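Local coordinates for protein F420-dependent methylenetetrahydromethanopterin dehydrogenase (Methanopyrus kandleri, PDB 1QV9) that catalyses the reversible, coenzyme F420-dependent reduction of methenyl- to methylene-tetrahydromethanopterin in methanogenesis from carbon dioxide, at residues Ile9-Asn13 / Val37-Lys43; Pro121-Leu125 / Tyr140-Leu144; Gly126-Phe131 / Tyr230-Ala235; Pro73-Ala77 / Gly102-Lys106; Glu64-Ile68 / Leu164-Ala168. All blocks are in the same frame, centred on the assembly; numbering follows the deposited sequence. Where two conformers were deposited one is given.

Contact 1: residues Ile9-Asn13 / Val37-Lys43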
# COMPACT_ATOMS: atom_id res chain seq x y z
N ILE A 9 17.15 26.26 -23.88
CA ILE A 9 16.98 25.52 -25.15
C ILE A 9 16.73 24.07 -24.77
O ILE A 9 17.50 23.49 -24.00
CB ILE A 9 18.26 25.61 -26.01
CG1 ILE A 9 18.67 27.06 -26.20
CG2 ILE A 9 18.03 24.91 -27.35
CD1 ILE A 9 20.09 27.20 -26.83
N LYS A 10 15.66 23.47 -25.32
CA LYS A 10 15.29 22.11 -24.97
C LYS A 10 15.21 21.23 -26.22
O LYS A 10 14.35 21.46 -27.09
CB LYS A 10 13.91 22.07 -24.25
CG LYS A 10 13.85 22.91 -22.98
CD LYS A 10 12.54 22.75 -22.21
CE LYS A 10 12.54 23.68 -20.99
NZ LYS A 10 11.45 23.35 -20.03
N CYS A 11 16.11 20.26 -26.31
CA CYS A 11 16.15 19.31 -27.42
C CYS A 11 16.24 17.91 -26.84
O CYS A 11 17.20 17.61 -26.09
CB CYS A 11 17.34 19.58 -28.33
SG CYS A 11 17.33 21.21 -29.12
N GLY A 12 15.30 17.03 -27.18
CA GLY A 12 15.29 15.72 -26.57
C GLY A 12 14.60 15.90 -25.22
O GLY A 12 14.20 17.02 -24.90
N ASN A 13 14.45 14.85 -24.44
CA ASN A 13 13.81 15.09 -23.14
C ASN A 13 14.50 14.39 -21.99
O ASN A 13 14.87 13.22 -22.07
CB ASN A 13 12.35 14.67 -23.16
CG ASN A 13 11.59 15.11 -21.90
OD1 ASN A 13 11.57 16.31 -21.54
ND2 ASN A 13 11.00 14.14 -21.21
N VAL A 37 12.01 30.37 -23.82
CA VAL A 37 12.28 28.94 -23.95
C VAL A 37 12.08 28.55 -25.41
O VAL A 37 11.07 28.92 -26.01
CB VAL A 37 11.35 28.11 -23.03
CG1 VAL A 37 11.68 26.60 -23.14
CG2 VAL A 37 11.49 28.58 -21.62
N VAL A 38 13.02 27.81 -26.00
CA VAL A 38 12.87 27.43 -27.41
C VAL A 38 13.42 26.03 -27.60
O VAL A 38 14.24 25.58 -26.81
CB VAL A 38 13.63 28.39 -28.35
CG1 VAL A 38 13.09 29.79 -28.19
CG2 VAL A 38 15.16 28.34 -28.06
N GLY A 39 12.97 25.31 -28.64
CA GLY A 39 13.49 23.98 -28.82
C GLY A 39 12.83 23.30 -29.99
O GLY A 39 12.00 23.91 -30.68
N THR A 40 13.24 22.06 -30.21
CA THR A 40 12.73 21.25 -31.32
C THR A 40 12.03 20.00 -30.79
O THR A 40 12.06 18.94 -31.42
CB THR A 40 13.88 20.80 -32.25
OG1 THR A 40 14.90 20.19 -31.46
CG2 THR A 40 14.46 21.99 -33.00
N SER A 41 11.41 20.12 -29.62
CA SER A 41 10.72 19.02 -28.99
C SER A 41 11.68 17.84 -28.75
O SER A 41 12.84 18.08 -28.36
CB SER A 41 9.49 18.62 -29.87
OG SER A 41 8.67 17.71 -29.16
N VAL A 42 11.26 16.61 -29.00
CA VAL A 42 12.10 15.44 -28.72
C VAL A 42 13.26 15.21 -29.68
O VAL A 42 14.17 14.41 -29.39
CB VAL A 42 11.24 14.16 -28.75
CG1 VAL A 42 10.05 14.25 -27.78
CG2 VAL A 42 10.73 14.00 -30.14
N LYS A 43 13.26 15.90 -30.81
CA LYS A 43 14.34 15.67 -31.77
C LYS A 43 15.61 16.34 -31.32
O LYS A 43 15.62 17.51 -30.91
CB LYS A 43 13.92 16.12 -33.17
CG LYS A 43 12.81 15.20 -33.75
CD LYS A 43 12.62 15.43 -35.25
CE LYS A 43 11.46 14.58 -35.82
NZ LYS A 43 11.54 13.14 -35.44
O HOH W 1 11.47 21.70 -27.25
O HOH W 2 11.91 18.95 -25.35
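K10 meets V38 and V37 by two different parts of itself: its backbone N donates to V38 O at 2.9 Å, while its long aliphatic chain leans across V37, with K10 CE 3.7 Å from V37 CG1. With the chain extended beyond CG, the ammonium is carried past the valine to D21, its salt-bridge partner. Lysine suits this face of the sheet, since the methylenes cover an apolar neighbour and the charge ends on an acid. On the other face, I9 CG1 and V38 CG2 meet at 4.2 Å, two branched residues filling the layer beneath helix 46-63. The pairs I9-V38 and K10-G39 are parallel bridges between strands 4-10 and 33-39, the first beta-alpha-beta unit of the alpha/beta domain, and V37 to G39 also pair antiparallel with a strand of the second subunit, so the sheet runs on across the interface. G39 lies so close to K10 O that a CB there would collide with it. Past the strands, G12 takes over: its N donates to S41 O at 2.9 Å, and its CA approaches V42 O at 3.3 Å. Its backbone, at phi 82° and psi 180°, would jam any CB against the preceding carbonyl, hence a glycine. The type II' turn from T40 to K43 that faces it is fastened by T40 OG1, which donates to K43 O at 2.8 Å. A water accepts from S41 N and donates to K10 O, 2.9 Å away, bridging the two segments; the hydroxyl of S41 bonds D21 of the second subunit.

Contact 2: residues Pro121-Leu125 / Tyr140-Leu144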
# COMPACT_ATOMS: atom_id res chain seq x y z
N PRO A 121 20.80 10.41 -11.90
CA PRO A 121 19.55 9.65 -11.82
C PRO A 121 18.50 9.97 -12.91
O PRO A 121 17.43 9.33 -12.94
CB PRO A 121 19.00 9.95 -10.43
CG PRO A 121 19.88 11.04 -9.85
CD PRO A 121 21.15 11.10 -10.64
N ASP A 122 18.79 10.94 -13.78
CA ASP A 122 17.84 11.33 -14.86
C ASP A 122 18.08 10.33 -15.97
O ASP A 122 18.69 10.63 -17.00
CB ASP A 122 18.18 12.74 -15.33
CG ASP A 122 16.99 13.47 -15.90
OD1 ASP A 122 16.17 12.80 -16.56
OD2 ASP A 122 16.90 14.72 -15.72
N ALA A 123 17.54 9.14 -15.75
CA ALA A 123 17.78 7.99 -16.62
C ALA A 123 17.03 7.87 -17.93
O ALA A 123 15.85 8.18 -18.01
CB ALA A 123 17.53 6.73 -15.79
N MSE A 124 17.72 7.44 -18.98
CA MSE A 124 17.07 7.24 -20.27
C MSE A 124 15.98 6.18 -20.11
O MSE A 124 16.15 5.18 -19.41
CB MSE A 124 18.09 6.78 -21.31
CG MSE A 124 17.53 6.67 -22.72
SE MSE A 124 18.85 5.86 -23.90
CE MSE A 124 18.22 4.04 -23.83
N LEU A 125 14.84 6.39 -20.77
CA LEU A 125 13.74 5.46 -20.67
C LEU A 125 13.87 4.25 -21.62
O LEU A 125 14.81 4.20 -22.44
CB LEU A 125 12.41 6.18 -20.83
CG LEU A 125 12.15 7.18 -21.94
CD1 LEU A 125 12.36 6.57 -23.30
CD2 LEU A 125 10.72 7.70 -21.76
N TYR A 140 6.34 7.16 -17.30
CA TYR A 140 7.72 7.13 -16.83
C TYR A 140 8.20 8.50 -16.39
O TYR A 140 8.83 8.63 -15.34
CB TYR A 140 8.64 6.62 -17.97
CG TYR A 140 10.10 6.58 -17.62
CD1 TYR A 140 10.66 5.41 -17.12
CD2 TYR A 140 10.93 7.70 -17.80
CE1 TYR A 140 12.04 5.34 -16.80
CE2 TYR A 140 12.30 7.66 -17.47
CZ TYR A 140 12.84 6.47 -16.98
OH TYR A 140 14.20 6.42 -16.71
N ASN A 141 7.92 9.50 -17.22
CA ASN A 141 8.33 10.86 -16.85
C ASN A 141 7.65 11.31 -15.56
O ASN A 141 8.27 12.07 -14.80
CB ASN A 141 8.10 11.84 -17.98
CG ASN A 141 9.23 11.77 -18.97
OD1 ASN A 141 9.16 11.08 -19.98
ND2 ASN A 141 10.32 12.45 -18.64
N ALA A 142 6.42 10.89 -15.32
CA ALA A 142 5.75 11.24 -14.05
C ALA A 142 6.52 10.64 -12.88
O ALA A 142 6.73 11.28 -11.86
CB ALA A 142 4.29 10.73 -14.04
N ASP A 143 6.94 9.37 -13.01
CA ASP A 143 7.67 8.74 -11.94
C ASP A 143 9.04 9.40 -11.74
O ASP A 143 9.44 9.64 -10.59
CB ASP A 143 7.84 7.24 -12.22
CG ASP A 143 6.56 6.46 -11.96
OD1 ASP A 143 5.72 6.91 -11.13
OD2 ASP A 143 6.39 5.38 -12.57
N LEU A 144 9.74 9.67 -12.84
CA LEU A 144 11.05 10.32 -12.74
C LEU A 144 10.92 11.71 -12.12
O LEU A 144 11.73 12.07 -11.26
CB LEU A 144 11.69 10.35 -14.13
CG LEU A 144 13.00 11.13 -14.22
CD1 LEU A 144 14.06 10.55 -13.30
CD2 LEU A 144 13.49 11.09 -15.70
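Y140 reaches from its helix to the backbone of A123, where its hydroxyl donates to A123 O at 2.7 Å. The approach is unusual: the oxygen sits above the carbonyl plane, 61° out of it. L125 lies over one face of the same ring, its CB 3.7 Å from the centroid and almost on the ring normal, a CH-pi contact. The phenol thus serves both as a flat apolar platform and as a donor for a buried carbonyl, a double role that suits tyrosine. Its CG stands trans to the backbone N (chi1 178°), which sends the ring outward from the helix to the loop. A phenylalanine in its place would keep the platform but would probably leave A123 O without this donor. One turn further along, L144 sets its two methyls against the beginning of the loop, CD1 3.6 Å from P121 O and CD2 3.3 Å from D122 OD1. These contacts seat helix 134-150 on the loop that follows strand 115-119, the passage from the alpha/beta sheet to the helical part of the subunit. In the next shell, the loop is shaped by an inverse gamma turn centred on D122, and the carboxylate of D122 accepts from the backbone N atoms of G15 and T16, tying it to helix 15-19. M124 O takes a bond from S217 OG of helix 197-223. The Y140 ring also meets H238 of helix 227-257, at about 40° between planes, and V213 of helix 197-223 and M241 pack beside it.

Contact 3: residues Gly126-Phe131 / Tyr230-Ala235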
# COMPACT_ATOMS: atom_id res chain seq x y z
N GLY A 126 12.93 3.31 -21.50
CA GLY A 126 12.98 2.07 -22.30
C GLY A 126 12.40 2.29 -23.68
O GLY A 126 11.33 1.76 -24.02
N ALA A 127 13.15 3.02 -24.50
CA ALA A 127 12.71 3.46 -25.80
C ALA A 127 12.69 2.47 -26.97
O ALA A 127 13.35 2.70 -27.98
CB ALA A 127 13.48 4.73 -26.19
N ARG A 128 11.95 1.39 -26.79
CA ARG A 128 11.75 0.42 -27.87
C ARG A 128 10.31 0.57 -28.30
O ARG A 128 9.40 0.64 -27.46
CB ARG A 128 11.98 -1.01 -27.39
CG ARG A 128 13.44 -1.38 -27.25
CD ARG A 128 14.08 -1.55 -28.64
NE ARG A 128 15.34 -2.28 -28.56
CZ ARG A 128 16.01 -2.70 -29.62
NH1 ARG A 128 17.15 -3.37 -29.48
NH2 ARG A 128 15.53 -2.45 -30.83
N ARG A 129 10.06 0.62 -29.61
CA ARG A 129 8.71 0.78 -30.14
C ARG A 129 7.64 -0.22 -29.62
O ARG A 129 6.46 0.12 -29.49
CB ARG A 129 8.75 0.75 -31.70
CG ARG A 129 7.41 0.94 -32.36
CD ARG A 129 7.50 1.04 -33.89
NE ARG A 129 8.12 2.29 -34.32
CZ ARG A 129 9.42 2.45 -34.58
NH1 ARG A 129 9.89 3.63 -34.96
NH2 ARG A 129 10.24 1.41 -34.50
N GLU A 130 8.05 -1.45 -29.32
CA GLU A 130 7.13 -2.45 -28.84
C GLU A 130 6.60 -2.19 -27.43
O GLU A 130 5.65 -2.82 -27.02
CB GLU A 130 7.79 -3.83 -28.83
CG GLU A 130 8.28 -4.32 -30.20
CD GLU A 130 9.73 -3.94 -30.54
OE1 GLU A 130 10.36 -4.70 -31.33
OE2 GLU A 130 10.25 -2.91 -30.05
N PHE A 131 7.22 -1.25 -26.74
CA PHE A 131 6.87 -0.98 -25.34
C PHE A 131 6.56 0.48 -25.09
O PHE A 131 5.55 0.81 -24.43
CB PHE A 131 8.06 -1.36 -24.45
CG PHE A 131 7.87 -1.01 -23.00
CD1 PHE A 131 6.95 -1.71 -22.23
CD2 PHE A 131 8.60 0.03 -22.42
CE1 PHE A 131 6.75 -1.39 -20.86
CE2 PHE A 131 8.39 0.34 -21.05
CZ PHE A 131 7.49 -0.37 -20.30
N TYR A 230 14.61 -8.11 -25.35
CA TYR A 230 14.65 -6.67 -25.06
C TYR A 230 13.33 -6.04 -24.64
O TYR A 230 13.37 -5.04 -23.94
CB TYR A 230 15.31 -5.83 -26.19
CG TYR A 230 14.62 -5.74 -27.54
CD1 TYR A 230 15.25 -6.25 -28.70
CD2 TYR A 230 13.40 -5.08 -27.70
CE1 TYR A 230 14.68 -6.09 -29.95
CE2 TYR A 230 12.82 -4.91 -28.95
CZ TYR A 230 13.47 -5.41 -30.09
OH TYR A 230 12.91 -5.23 -31.33
N VAL A 231 12.19 -6.58 -25.04
CA VAL A 231 10.92 -5.95 -24.60
C VAL A 231 10.81 -6.11 -23.05
O VAL A 231 10.53 -5.10 -22.34
CB VAL A 231 9.68 -6.52 -25.33
CG1 VAL A 231 8.37 -5.89 -24.78
CG2 VAL A 231 9.80 -6.21 -26.82
N PRO A 232 11.01 -7.33 -22.50
CA PRO A 232 10.94 -7.52 -21.04
C PRO A 232 12.01 -6.66 -20.36
O PRO A 232 11.78 -6.07 -19.29
CB PRO A 232 11.23 -9.00 -20.84
CG PRO A 232 10.63 -9.62 -22.06
CD PRO A 232 10.98 -8.65 -23.19
N ILE A 233 13.21 -6.58 -20.96
CA ILE A 233 14.24 -5.79 -20.34
C ILE A 233 13.84 -4.31 -20.22
O ILE A 233 13.96 -3.74 -19.11
CB ILE A 233 15.60 -5.94 -21.12
CG1 ILE A 233 16.10 -7.38 -20.93
CG2 ILE A 233 16.63 -4.93 -20.63
CD1 ILE A 233 17.32 -7.72 -21.80
N VAL A 234 13.38 -3.67 -21.30
CA VAL A 234 13.05 -2.24 -21.15
C VAL A 234 11.86 -2.06 -20.20
O VAL A 234 11.80 -1.05 -19.48
CB VAL A 234 12.79 -1.50 -22.48
CG1 VAL A 234 14.09 -1.49 -23.32
CG2 VAL A 234 11.63 -2.10 -23.22
N ALA A 235 10.94 -3.02 -20.17
CA ALA A 235 9.77 -2.90 -19.28
C ALA A 235 10.22 -2.99 -17.84
O ALA A 235 9.66 -2.32 -16.95
CB ALA A 235 8.76 -3.98 -19.55
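R128 lays its guanidinium flat on the ring of Y230, the two planes only 5° apart and the R128 CZ atom 3.6 Å from the ring centroid. This is a stacked cation-pi pair, and the sharp bend at chi2 of the arginine (-73°) folds the chain back so that CG and CD also rest against the ring. E130 comes to the same tyrosine from the edge: Y230 OH donates to E130 OE1 at 2.6 Å on the syn side of the carboxylate, whose plane stands steeply, 67°, against the ring. Platform and hydroxyl are therefore both engaged. R128 NE is bonded to the carbonyl of G220, which would limit the rotation of the guanidinium over the ring. The loop between strand 115-119 and helix 134-150 is in this way clasped to helix 227-257, a long helix of the bundle, near its start. The other half of the contact is apolar. F131 turns the face of its ring to A235, whose CA is 3.9 Å from the ring centroid while its CB touches F131 CE1 at 3.5 Å; V234 CG2 comes obliquely to F131 CD2 at 3.8 Å. The small alanine lets the ring come close to the helix backbone. G126 CA lies 3.6 Å from V234 CB, where a side chain on residue 126 would clash with the valine. V231 CG2 packs on E130 CB at 3.7 Å. The outer flank belongs to the hexamer: F278 of the second subunit packs on V231 and A235, and V201 of the third subunit also touches A235.

Contact 4: residues Pro73-Ala77 / Gly102-Lys106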
# COMPACT_ATOMS: atom_id res chain seq x y z
N PRO A 73 19.16 15.08 -23.22
CA PRO A 73 20.01 13.92 -23.01
C PRO A 73 21.37 13.99 -23.69
O PRO A 73 21.57 14.69 -24.69
CB PRO A 73 19.19 12.77 -23.59
CG PRO A 73 17.77 13.29 -23.59
CD PRO A 73 17.93 14.72 -23.94
N ASN A 74 22.29 13.24 -23.08
CA ASN A 74 23.65 13.01 -23.58
C ASN A 74 24.46 14.12 -24.26
O ASN A 74 24.52 14.20 -25.47
CB ASN A 74 23.61 11.80 -24.50
CG ASN A 74 24.98 11.22 -24.75
OD1 ASN A 74 26.00 11.76 -24.30
ND2 ASN A 74 25.02 10.10 -25.45
N PRO A 75 25.09 14.98 -23.48
CA PRO A 75 25.91 16.06 -24.00
C PRO A 75 27.01 15.58 -24.97
O PRO A 75 27.55 16.36 -25.72
CB PRO A 75 26.53 16.66 -22.74
CG PRO A 75 25.43 16.46 -21.73
CD PRO A 75 24.88 15.12 -22.02
N ALA A 76 27.31 14.28 -24.94
CA ALA A 76 28.36 13.74 -25.81
C ALA A 76 27.88 13.27 -27.18
O ALA A 76 28.69 13.01 -28.07
CB ALA A 76 29.10 12.59 -25.11
N ALA A 77 26.56 13.19 -27.37
CA ALA A 77 25.97 12.77 -28.64
C ALA A 77 26.19 13.84 -29.72
O ALA A 77 26.47 15.01 -29.42
CB ALA A 77 24.45 12.47 -28.46
N GLY A 102 26.98 12.46 -20.18
CA GLY A 102 27.72 13.70 -20.34
C GLY A 102 29.07 13.68 -19.63
O GLY A 102 29.93 14.51 -19.95
N LEU A 103 29.28 12.77 -18.66
CA LEU A 103 30.56 12.70 -17.94
C LEU A 103 31.72 12.53 -18.90
O LEU A 103 32.83 12.99 -18.64
CB LEU A 103 30.57 11.56 -16.94
CG LEU A 103 29.73 11.87 -15.70
CD1 LEU A 103 29.50 10.58 -14.90
CD2 LEU A 103 30.41 12.94 -14.86
N LYS A 104 31.45 11.85 -20.01
CA LYS A 104 32.46 11.62 -21.05
C LYS A 104 33.04 12.92 -21.63
O LYS A 104 34.19 12.93 -22.11
CB LYS A 104 31.85 10.81 -22.19
CG LYS A 104 31.54 9.36 -21.83
CD LYS A 104 30.75 8.66 -22.91
CE LYS A 104 29.28 9.12 -22.89
NZ LYS A 104 28.54 8.70 -24.09
N VAL A 105 32.28 14.01 -21.62
CA VAL A 105 32.77 15.26 -22.19
C VAL A 105 32.93 16.39 -21.18
O VAL A 105 32.91 17.57 -21.52
CB VAL A 105 31.89 15.70 -23.40
CG1 VAL A 105 32.05 14.71 -24.53
CG2 VAL A 105 30.40 15.77 -23.01
N LYS A 106 33.10 16.02 -19.93
CA LYS A 106 33.28 16.99 -18.88
C LYS A 106 34.52 17.85 -19.20
O LYS A 106 34.48 19.08 -19.08
CB LYS A 106 33.48 16.25 -17.55
CG LYS A 106 33.29 17.10 -16.32
CD LYS A 106 33.34 16.24 -15.03
CE LYS A 106 34.78 15.94 -14.60
NZ LYS A 106 35.63 17.15 -14.43
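The amide of N74 is the flat group that meets segment 102-106, and beside it the puckered ring of P75 turns one side to the backbone of G102, with its CD 3.6 Å from G102 CA; a CB on G102 would collide with the proline, and P75 CB is 4.0 Å from V105 CG2. The N74 amide has the ammonium of K104 at its outer end, where NZ is 4.0 Å from OD1 and equally far from ND2, a loose polar approach. OD1 has closer work: it accepts from A76 N at 2.9 Å, from above its carbonyl plane (44° out of it), which makes an Asx turn. With CG lying opposite the backbone N (chi1 -163°), the amide swings over the start of the type I turn from N74 to A77. An alanine at this position would delete that acceptor, and the A76 N-H would probably lose its mate and the turn some of its rigidity. Beside the lysine, A76 CB rests on V105 CG1 at 3.7 Å, small enough to let the valine approach the turn. Both segments follow strands at the carboxyl end of the parallel sheet, 67-71 and 94-99, and each leads into a helix, A77 and V105 standing at the two N-caps. D99 accepts from N74 N, and R84 donates to P75 O. The chemistry is thus divided: proline, alanine, valine and glycine fit against one another, while the directional bonds are made within each segment or to residues such as D99 and R84, so these two loops are matched by fit.

Contact 5: residues Glu64-Ile68 / Leu164-Ala168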
# COMPACT_ATOMS: atom_id res chain seq x y z
N GLU A 64 18.98 40.00 -25.28
CA GLU A 64 20.18 40.24 -24.47
C GLU A 64 20.19 39.43 -23.16
O GLU A 64 20.20 39.99 -22.05
CB GLU A 64 20.31 41.74 -24.15
CG GLU A 64 20.20 42.61 -25.39
CD GLU A 64 20.51 44.08 -25.13
OE1 GLU A 64 20.10 44.62 -24.08
OE2 GLU A 64 21.17 44.70 -26.00
N PRO A 65 20.17 38.09 -23.27
CA PRO A 65 20.19 37.25 -22.08
C PRO A 65 21.52 37.35 -21.32
O PRO A 65 22.57 37.59 -21.91
CB PRO A 65 20.01 35.85 -22.65
CG PRO A 65 20.65 35.92 -23.98
CD PRO A 65 20.21 37.28 -24.50
N ASP A 66 21.44 37.15 -20.00
CA ASP A 66 22.63 37.14 -19.15
C ASP A 66 23.29 35.76 -19.26
O ASP A 66 24.49 35.62 -19.13
CB ASP A 66 22.20 37.46 -17.73
CG ASP A 66 21.62 38.85 -17.64
OD1 ASP A 66 20.50 39.02 -17.12
OD2 ASP A 66 22.32 39.80 -18.10
N PHE A 67 22.48 34.73 -19.51
CA PHE A 67 23.05 33.40 -19.71
C PHE A 67 22.05 32.56 -20.52
O PHE A 67 20.88 32.94 -20.64
CB PHE A 67 23.41 32.69 -18.38
CG PHE A 67 22.25 32.48 -17.42
CD1 PHE A 67 21.54 31.29 -17.40
CD2 PHE A 67 21.92 33.45 -16.48
CE1 PHE A 67 20.54 31.06 -16.48
CE2 PHE A 67 20.90 33.24 -15.54
CZ PHE A 67 20.20 32.02 -15.53
N ILE A 68 22.56 31.49 -21.11
CA ILE A 68 21.76 30.56 -21.93
C ILE A 68 21.97 29.15 -21.37
O ILE A 68 23.07 28.80 -20.97
CB ILE A 68 22.21 30.61 -23.38
CG1 ILE A 68 21.94 32.02 -23.92
CG2 ILE A 68 21.43 29.58 -24.23
CD1 ILE A 68 22.37 32.28 -25.34
N LEU A 164 23.28 31.86 -9.91
CA LEU A 164 23.67 32.44 -11.18
C LEU A 164 22.80 33.68 -11.51
O LEU A 164 23.30 34.68 -12.06
CB LEU A 164 23.53 31.38 -12.28
CG LEU A 164 24.34 31.58 -13.56
CD1 LEU A 164 25.84 31.60 -13.25
CD2 LEU A 164 23.99 30.44 -14.53
N ILE A 165 21.52 33.62 -11.17
CA ILE A 165 20.62 34.74 -11.41
C ILE A 165 21.07 35.94 -10.57
O ILE A 165 21.00 37.07 -11.06
CB ILE A 165 19.16 34.37 -11.08
CG1 ILE A 165 18.62 33.49 -12.22
CG2 ILE A 165 18.30 35.64 -10.92
CD1 ILE A 165 17.38 32.76 -11.88
N GLU A 166 21.53 35.71 -9.34
CA GLU A 166 21.97 36.86 -8.56
C GLU A 166 23.18 37.53 -9.22
O GLU A 166 23.27 38.77 -9.25
CB GLU A 166 22.25 36.45 -7.11
CG GLU A 166 20.95 36.24 -6.34
CD GLU A 166 19.99 37.44 -6.45
OE1 GLU A 166 20.36 38.55 -5.98
OE2 GLU A 166 18.88 37.28 -7.01
N LYS A 167 24.10 36.73 -9.76
CA LYS A 167 25.26 37.27 -10.47
C LYS A 167 24.89 37.94 -11.80
O LYS A 167 25.52 38.92 -12.24
CB LYS A 167 26.26 36.16 -10.73
CG LYS A 167 26.73 35.55 -9.44
CD LYS A 167 27.74 34.47 -9.66
CE LYS A 167 28.22 33.94 -8.30
NZ LYS A 167 29.09 32.74 -8.42
N ALA A 168 23.90 37.38 -12.48
CA ALA A 168 23.43 37.92 -13.75
C ALA A 168 22.93 39.36 -13.54
O ALA A 168 23.12 40.23 -14.41
CB ALA A 168 22.29 37.05 -14.30
O HOH W 3 22.42 42.40 -16.31
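F67 projects its ring from between its own backbone N and carbonyl carbon (chi1 60°), a crowded position that points it straight at the helix of L164; there, a chi1 of -158° helps bring the CD2 methyl of the leucine in from the opposite direction. The methyl comes down on the ring, L164 CD2 standing 3.8 Å from the centroid of the F67 ring and 9° off its normal, a CH-pi contact over the face. I165 takes the edge instead, its CG1 lying in the ring plane 4.0 Å from F67 CZ. A168 CB also comes near that plane, at 4.2 Å from F67 CD2. One aromatic ring thus touches L164, I165 and A168, a place that suits a broad, apolar phenylalanine. The contact lays helix 153-169 against the beginning of strand 67-71 in the six-stranded parallel sheet of the alpha/beta domain, where A6 of strand 4-10 adds to the packing of the ring. Beside it, D66 CB touches A168 CB at 3.5 Å, and this alanine is small enough for the loop before the strand to pass close to the helix. The carboxylate of D66 is turned back to its neighbour strand: OD1 accepts from the backbone N of K5, which anchors the loop to strand 4-10. A water lies within bonding distance of both D66 OD2 (3.2 Å) and A168 O (3.0 Å), so that it may link the two. I173, in the loop after the helix, packs on A168.

In the fold
Contacts 1 and 5 share neighbouring strands of the parallel sheet, 4-10 and 67-71, and touch where I9 meets I68, although their centres are about 20 Å apart. Contact 4 lies at the carboxyl end of the same sheet, with P73 against C11 to N13 of contact 1. Contacts 2 and 3 continue one another along the loop after strand 115-119, their centres about 14 Å apart, and bring in helices 134-150 and 227-257; contact 3 is about 40 Å from contact 5. Along the chain, contact 1 closes first, and contacts 4 and 2 fall within the span of contact 5. The series runs from sheet to helix bundle, and contacts 1, 2 and 3 also meet the second subunit of the hexamer.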